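Local coordinates for protein putative 4-amino-4-deoxychorismate lyase (Thermus thermophilus, PDB 2ZGI) that binds pyridoxal 5'-phosphate and probably acts as a lyase, perhaps on 4-amino-4-deoxychorismate, within the class-IV aminotransferase family, at residues 60-65 and 90-95; 25-30 and 80-85. All blocks are in the same frame, centred on the assembly; numbering follows the deposited sequence. Where two conformers were deposited one is given.

Contact 1 (60-65 and 90-95)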
loop_
_atom_site.group_PDB
_atom_site.type_symbol
_atom_site.label_atom_id
_atom_site.label_comp_id
_atom_site.label_asym_id
_atom_site.label_seq_id
_atom_site.Cartn_x
_atom_site.Cartn_y
_atom_site.Cartn_z
ATOM N N GLU D 60 11.171 30.664 -29.627
ATOM C CA GLU D 60 11.844 31.963 -29.817
ATOM C C GLU D 60 11.936 32.794 -28.540
ATOM O O GLU D 60 12.987 33.377 -28.261
ATOM C CB GLU D 60 11.239 32.803 -30.956
ATOM C CG GLU D 60 12.287 33.449 -31.881
ATOM C CD GLU D 60 13.269 34.420 -31.190
ATOM O OE1 GLU D 60 13.073 35.668 -31.318
ATOM O OE2 GLU D 60 14.251 33.956 -30.542
ATOM N N ALA D 61 10.846 32.820 -27.765
ATOM C CA ALA D 61 10.776 33.587 -26.537
ATOM C C ALA D 61 11.812 33.067 -25.543
ATOM O O ALA D 61 12.517 33.848 -24.889
ATOM C CB ALA D 61 9.357 33.531 -25.951
ATOM N N PHE D 62 11.923 31.745 -25.475
ATOM C CA PHE D 62 12.878 31.106 -24.591
ATOM C C PHE D 62 14.300 31.318 -25.078
ATOM O O PHE D 62 15.201 31.506 -24.286
ATOM C CB PHE D 62 12.563 29.616 -24.463
ATOM C CG PHE D 62 11.652 29.294 -23.308
ATOM C CD1 PHE D 62 12.002 29.674 -22.002
ATOM C CD2 PHE D 62 10.470 28.598 -23.513
ATOM C CE1 PHE D 62 11.174 29.372 -20.920
ATOM C CE2 PHE D 62 9.620 28.282 -22.423
ATOM C CZ PHE D 62 9.989 28.662 -21.126
ATOM N N LEU D 63 14.480 31.304 -26.396
ATOM C CA LEU D 63 15.792 31.546 -27.004
ATOM C C LEU D 63 16.222 33.003 -26.853
ATOM O O LEU D 63 17.417 33.282 -26.730
ATOM C CB LEU D 63 15.792 31.153 -28.478
ATOM C CG LEU D 63 15.597 29.675 -28.817
ATOM C CD1 LEU D 63 15.173 29.538 -30.302
ATOM C CD2 LEU D 63 16.828 28.843 -28.536
ATOM N N GLU D 64 15.252 33.918 -26.877
ATOM C CA GLU D 64 15.470 35.324 -26.510
ATOM C C GLU D 64 15.943 35.436 -25.062
ATOM O O GLU D 64 16.945 36.074 -24.764
ATOM C CB GLU D 64 14.151 36.062 -26.628
ATOM C CG GLU D 64 14.213 37.446 -27.196
ATOM C CD GLU D 64 12.833 37.888 -27.676
ATOM O OE1 GLU D 64 12.481 37.595 -28.841
ATOM O OE2 GLU D 64 12.090 38.486 -26.869
ATOM N N ASP D 65 15.210 34.796 -24.159
ATOM C CA ASP D 65 15.628 34.721 -22.754
ATOM C C ASP D 65 17.036 34.189 -22.626
ATOM O O ASP D 65 17.850 34.721 -21.849
ATOM C CB ASP D 65 14.686 33.814 -21.957
ATOM C CG ASP D 65 13.324 34.429 -21.766
ATOM O OD1 ASP D 65 13.168 35.645 -22.065
ATOM O OD2 ASP D 65 12.414 33.708 -21.291
ATOM N N ARG D 90 6.395 32.592 -18.270
ATOM C CA ARG D 90 7.591 32.111 -18.915
ATOM C C ARG D 90 8.731 32.531 -18.001
ATOM O O ARG D 90 9.048 33.717 -17.879
ATOM C CB ARG D 90 7.728 32.737 -20.301
ATOM C CG ARG D 90 8.816 32.128 -21.158
ATOM C CD ARG D 90 8.737 32.697 -22.556
ATOM N NE ARG D 90 8.750 34.156 -22.526
ATOM C CZ ARG D 90 9.842 34.875 -22.732
ATOM N NH1 ARG D 90 10.973 34.253 -22.997
ATOM N NH2 ARG D 90 9.810 36.200 -22.688
ATOM N N LEU D 91 9.334 31.562 -17.338
ATOM C CA LEU D 91 10.384 31.875 -16.422
ATOM C C LEU D 91 11.667 31.259 -16.963
ATOM O O LEU D 91 11.677 30.098 -17.381
ATOM C CB LEU D 91 9.971 31.361 -15.041
ATOM C CG LEU D 91 10.303 32.008 -13.693
ATOM C CD1 LEU D 91 10.170 33.525 -13.628
ATOM C CD2 LEU D 91 9.388 31.349 -12.645
ATOM N N SER D 92 12.724 32.062 -17.024
ATOM C CA SER D 92 14.027 31.627 -17.504
ATOM C C SER D 92 15.058 32.214 -16.566
ATOM O O SER D 92 15.019 33.423 -16.237
ATOM C CB SER D 92 14.273 32.086 -18.952
ATOM O OG SER D 92 13.224 31.621 -19.799
ATOM N N GLU D 93 15.949 31.354 -16.082
ATOM C CA GLU D 93 16.956 31.784 -15.110
ATOM C C GLU D 93 18.271 31.043 -15.254
ATOM O O GLU D 93 18.312 29.930 -15.796
ATOM C CB GLU D 93 16.422 31.595 -13.698
ATOM C CG GLU D 93 15.804 30.249 -13.473
ATOM C CD GLU D 93 15.066 30.209 -12.167
ATOM O OE1 GLU D 93 13.810 30.134 -12.223
ATOM O OE2 GLU D 93 15.754 30.301 -11.108
ATOM N N ALA D 94 19.339 31.670 -14.763
ATOM C CA ALA D 94 20.676 31.130 -14.874
ATOM C C ALA D 94 21.449 31.500 -13.655
ATOM O O ALA D 94 21.331 32.616 -13.124
ATOM C CB ALA D 94 21.387 31.671 -16.117
ATOM N N ARG D 95 22.255 30.558 -13.203
ATOM C CA ARG D 95 23.127 30.827 -12.094
ATOM C C ARG D 95 24.399 30.002 -12.293
ATOM O O ARG D 95 24.379 28.969 -12.989
ATOM C CB ARG D 95 22.437 30.490 -10.765
ATOM C CG ARG D 95 22.382 29.013 -10.463
ATOM C CD ARG D 95 21.339 28.710 -9.451
ATOM N NE ARG D 95 21.368 27.303 -9.080
ATOM C CZ ARG D 95 20.341 26.665 -8.531
ATOM N NH1 ARG D 95 19.195 27.308 -8.318
ATOM N NH2 ARG D 95 20.455 25.380 -8.221
HETATM O O HOH W 1 11.174 35.184 -19.211
#
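CG of Arg-90 lies over one face of the Phe-62 ring, toward the rim and 3.9 Å from the ring centroid, a CH-pi contact. At the edge of the same ring the strand presents oxygens: O of Leu-91 lies in the ring plane, 3.6 Å from CE1 of Phe-62, and OG of Ser-92 comes near that plane, 3.2 Å from CD1 of Phe-62. Arg-90 was modelled in two conformers; in the one described, the guanidinium has CB of Ala-61 on one face and a water over the centre of the other. Its plane stands 76° from the ring, and it is the aliphatic stem of the arginine that meets the phenyl group. That stem leaves the strand with CG opposite the backbone N (chi1 -170°), then bends at chi3 and delivers its charged end to Asp-65.

In this conformer NH1 makes a salt bridge to OD2 of Asp-65, too short for its exact length to be trusted. OG of Ser-92 donates to that same OD2 at 2.7 Å, on its anti side, though somewhat out of the carboxylate plane. The water is 2.8 Å from OD2 of Asp-65 and could link it to the carbonyl O of Arg-90. Alanine suits position 61 because its methyl lets the guanidinium lie close against the helix. With the ring gone, an alanine at Phe-62 would probably open a gap beneath the stem of Arg-90 and take from Phe-83 the ring it packs against. The contact thus packs helix 59-72 against strand 89-96, the outer strand of the four-stranded antiparallel sheet within this chain, where Leu-91 to Glu-93 also pair with a strand of a second subunit. Buried but approached by a cation, a hydroxyl and a water, the carboxylate of Asp-65 probably stays ionised.

Contact 2 (25-30 and 80-85); sequences FTTLRA and RLRFTV
From CB to its tip, Arg-82 crosses from its own strand to Phe-25. CB lies 4.1 Å from O of Thr-26, and CG packs on the methyl CG2 of Thr-27 at 3.8 Å. A bend at chi3 then turns the head; NE donates a bent bond to OG1 of Thr-84 at 2.7 Å, the hydroxyl tilted out of the guanidinium plane, and NH2 adds a weak bond to it, which helps fix the rotation of the group. The guanidinium lies flat on Phe-25, centres 4.1 Å apart and planes 13° apart, with NH1 over CD1 of Phe-25 and NH2 beside its CB. Arginine suits this place because its long stem is apolar and its flat cation can stack; Tyr-19 of the second subunit adds a cation-pi contact.

The strands are antiparallel, and paired backbone bonds join Thr-26 to Phe-83 and Leu-28 to Leu-81. On the face opposite Arg-82, which carries these four side chains, CD1 of Leu-28 meets CD2 of Phe-83 at 3.6 Å, while OG1 of Thr-26 is hydrogen-bonded to NH2 of Arg-44, which binds the cofactor. There Leu-28 and Phe-83 pack on helix 38-51 and Leu-81 on helix 59-72, while strand 89-96 borders strand 78-86 on the side away from strand 24-31.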
loop_
_atom_site.group_PDB
_atom_site.type_symbol
_atom_site.label_atom_id
_atom_site.label_comp_id
_atom_site.label_asym_id
_atom_site.label_seq_id
_atom_site.Cartn_x
_atom_site.Cartn_y
_atom_site.Cartn_z
ATOM N N PHE D 25 8.733 22.294 -16.083
ATOM C CA PHE D 25 10.019 22.950 -16.109
ATOM C C PHE D 25 11.064 22.009 -16.661
ATOM O O PHE D 25 10.799 20.800 -16.846
ATOM C CB PHE D 25 10.391 23.482 -14.693
ATOM C CG PHE D 25 10.800 22.392 -13.702
ATOM C CD1 PHE D 25 12.151 22.119 -13.478
ATOM C CD2 PHE D 25 9.847 21.647 -13.010
ATOM C CE1 PHE D 25 12.546 21.122 -12.575
ATOM C CE2 PHE D 25 10.224 20.634 -12.113
ATOM C CZ PHE D 25 11.563 20.372 -11.881
ATOM N N THR D 26 12.240 22.556 -16.947
ATOM C CA THR D 26 13.389 21.741 -17.249
ATOM C C THR D 26 14.646 22.458 -16.772
ATOM O O THR D 26 14.671 23.692 -16.678
ATOM C CB THR D 26 13.456 21.379 -18.754
ATOM O OG1 THR D 26 14.383 20.302 -18.930
ATOM C CG2 THR D 26 13.910 22.605 -19.618
ATOM N N THR D 27 15.680 21.695 -16.444
ATOM C CA THR D 27 16.909 22.284 -15.957
ATOM C C THR D 27 18.082 21.786 -16.804
ATOM O O THR D 27 18.231 20.574 -17.047
ATOM C CB THR D 27 17.139 22.027 -14.448
ATOM O OG1 THR D 27 17.540 20.674 -14.247
ATOM C CG2 THR D 27 15.905 22.254 -13.675
ATOM N N LEU D 28 18.901 22.729 -17.263
ATOM C CA LEU D 28 19.978 22.459 -18.209
ATOM C C LEU D 28 21.304 22.851 -17.610
ATOM O O LEU D 28 21.360 23.671 -16.674
ATOM C CB LEU D 28 19.837 23.299 -19.479
ATOM C CG LEU D 28 18.564 23.281 -20.301
ATOM C CD1 LEU D 28 17.615 24.317 -19.740
ATOM C CD2 LEU D 28 18.906 23.566 -21.788
ATOM N N ARG D 29 22.374 22.285 -18.172
ATOM C CA ARG D 29 23.729 22.710 -17.855
ATOM C C ARG D 29 24.313 23.390 -19.085
ATOM O O ARG D 29 24.106 22.905 -20.191
ATOM C CB ARG D 29 24.593 21.514 -17.449
ATOM C CG ARG D 29 25.865 21.951 -16.754
ATOM C CD ARG D 29 26.619 20.793 -16.139
ATOM N NE ARG D 29 27.310 19.944 -17.112
ATOM C CZ ARG D 29 26.916 18.718 -17.435
ATOM N NH1 ARG D 29 25.822 18.213 -16.883
ATOM N NH2 ARG D 29 27.616 18.002 -18.333
ATOM N N ALA D 30 24.998 24.523 -18.901
ATOM C CA ALA D 30 25.760 25.154 -19.985
ATOM C C ALA D 30 27.223 25.029 -19.640
ATOM O O ALA D 30 27.600 25.244 -18.481
ATOM C CB ALA D 30 25.384 26.642 -20.172
ATOM N N ARG D 80 23.943 26.666 -14.489
ATOM C CA ARG D 80 22.720 25.888 -14.369
ATOM C C ARG D 80 21.579 26.786 -14.819
ATOM O O ARG D 80 21.418 27.925 -14.333
ATOM C CB ARG D 80 22.500 25.422 -12.927
ATOM C CG ARG D 80 21.338 24.426 -12.765
ATOM C CD ARG D 80 20.699 24.626 -11.388
ATOM N NE ARG D 80 19.463 23.881 -11.162
ATOM C CZ ARG D 80 18.248 24.434 -11.075
ATOM N NH1 ARG D 80 18.083 25.745 -11.230
ATOM N NH2 ARG D 80 17.182 23.669 -10.847
ATOM N N LEU D 81 20.784 26.277 -15.749
ATOM C CA LEU D 81 19.698 27.042 -16.304
ATOM C C LEU D 81 18.413 26.363 -15.953
ATOM O O LEU D 81 18.358 25.139 -15.800
ATOM C CB LEU D 81 19.819 27.102 -17.849
ATOM C CG LEU D 81 21.150 27.540 -18.455
ATOM C CD1 LEU D 81 21.199 27.226 -19.967
ATOM C CD2 LEU D 81 21.243 29.032 -18.246
ATOM N N ARG D 82 17.359 27.153 -15.862
ATOM C CA ARG D 82 16.063 26.603 -15.641
ATOM C C ARG D 82 14.986 27.347 -16.411
ATOM O O ARG D 82 14.908 28.587 -16.340
ATOM C CB ARG D 82 15.785 26.679 -14.160
ATOM C CG ARG D 82 14.631 25.845 -13.733
ATOM C CD ARG D 82 14.122 26.453 -12.470
ATOM N NE ARG D 82 12.698 26.347 -12.486
ATOM C CZ ARG D 82 12.052 25.323 -11.965
ATOM N NH1 ARG D 82 12.756 24.383 -11.367
ATOM N NH2 ARG D 82 10.737 25.271 -12.029
ATOM N N PHE D 83 14.145 26.591 -17.122
ATOM C CA PHE D 83 13.068 27.141 -17.928
ATOM C C PHE D 83 11.775 26.584 -17.365
ATOM O O PHE D 83 11.630 25.384 -17.254
ATOM C CB PHE D 83 13.168 26.693 -19.397
ATOM C CG PHE D 83 14.363 27.244 -20.159
ATOM C CD1 PHE D 83 14.724 28.587 -20.071
ATOM C CD2 PHE D 83 15.050 26.433 -21.057
ATOM C CE1 PHE D 83 15.801 29.091 -20.813
ATOM C CE2 PHE D 83 16.128 26.940 -21.816
ATOM C CZ PHE D 83 16.499 28.262 -21.680
ATOM N N THR D 84 10.838 27.452 -17.012
ATOM C CA THR D 84 9.598 27.022 -16.348
ATOM C C THR D 84 8.408 27.608 -17.110
ATOM O O THR D 84 8.410 28.802 -17.443
ATOM C CB THR D 84 9.558 27.475 -14.870
ATOM O OG1 THR D 84 10.776 27.092 -14.234
ATOM C CG2 THR D 84 8.374 26.850 -14.110
ATOM N N VAL D 85 7.427 26.760 -17.383
ATOM C CA VAL D 85 6.171 27.141 -18.001
ATOM C C VAL D 85 4.958 26.985 -17.058
ATOM O O VAL D 85 4.714 25.908 -16.481
ATOM C CB VAL D 85 5.915 26.308 -19.278
ATOM C CG1 VAL D 85 4.572 26.645 -19.878
ATOM C CG2 VAL D 85 7.046 26.550 -20.320
#

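In the fold
Contacts 1 and 2, with centres about 9 Å apart, share one antiparallel sheet, since strand 89-96 of contact 1 neighbours strand 78-86 of contact 2. A probable hydrogen bond from N of Thr-84 to O of Leu-91, 2.8 Å, helps join them, and OG of Ser-92 packs 3.4 Å from CD1 of Phe-83. Contact 2 lies nearer the cofactor: the side chain of Phe-25 is about 5 Å from bound pyridoxal 5'-phosphate, and that of Thr-26 about 3 Å from the side chain of Arg-44, a cofactor-binding residue. In contact 1 the side chain of Phe-62 is about 11 Å from that of Arg-44.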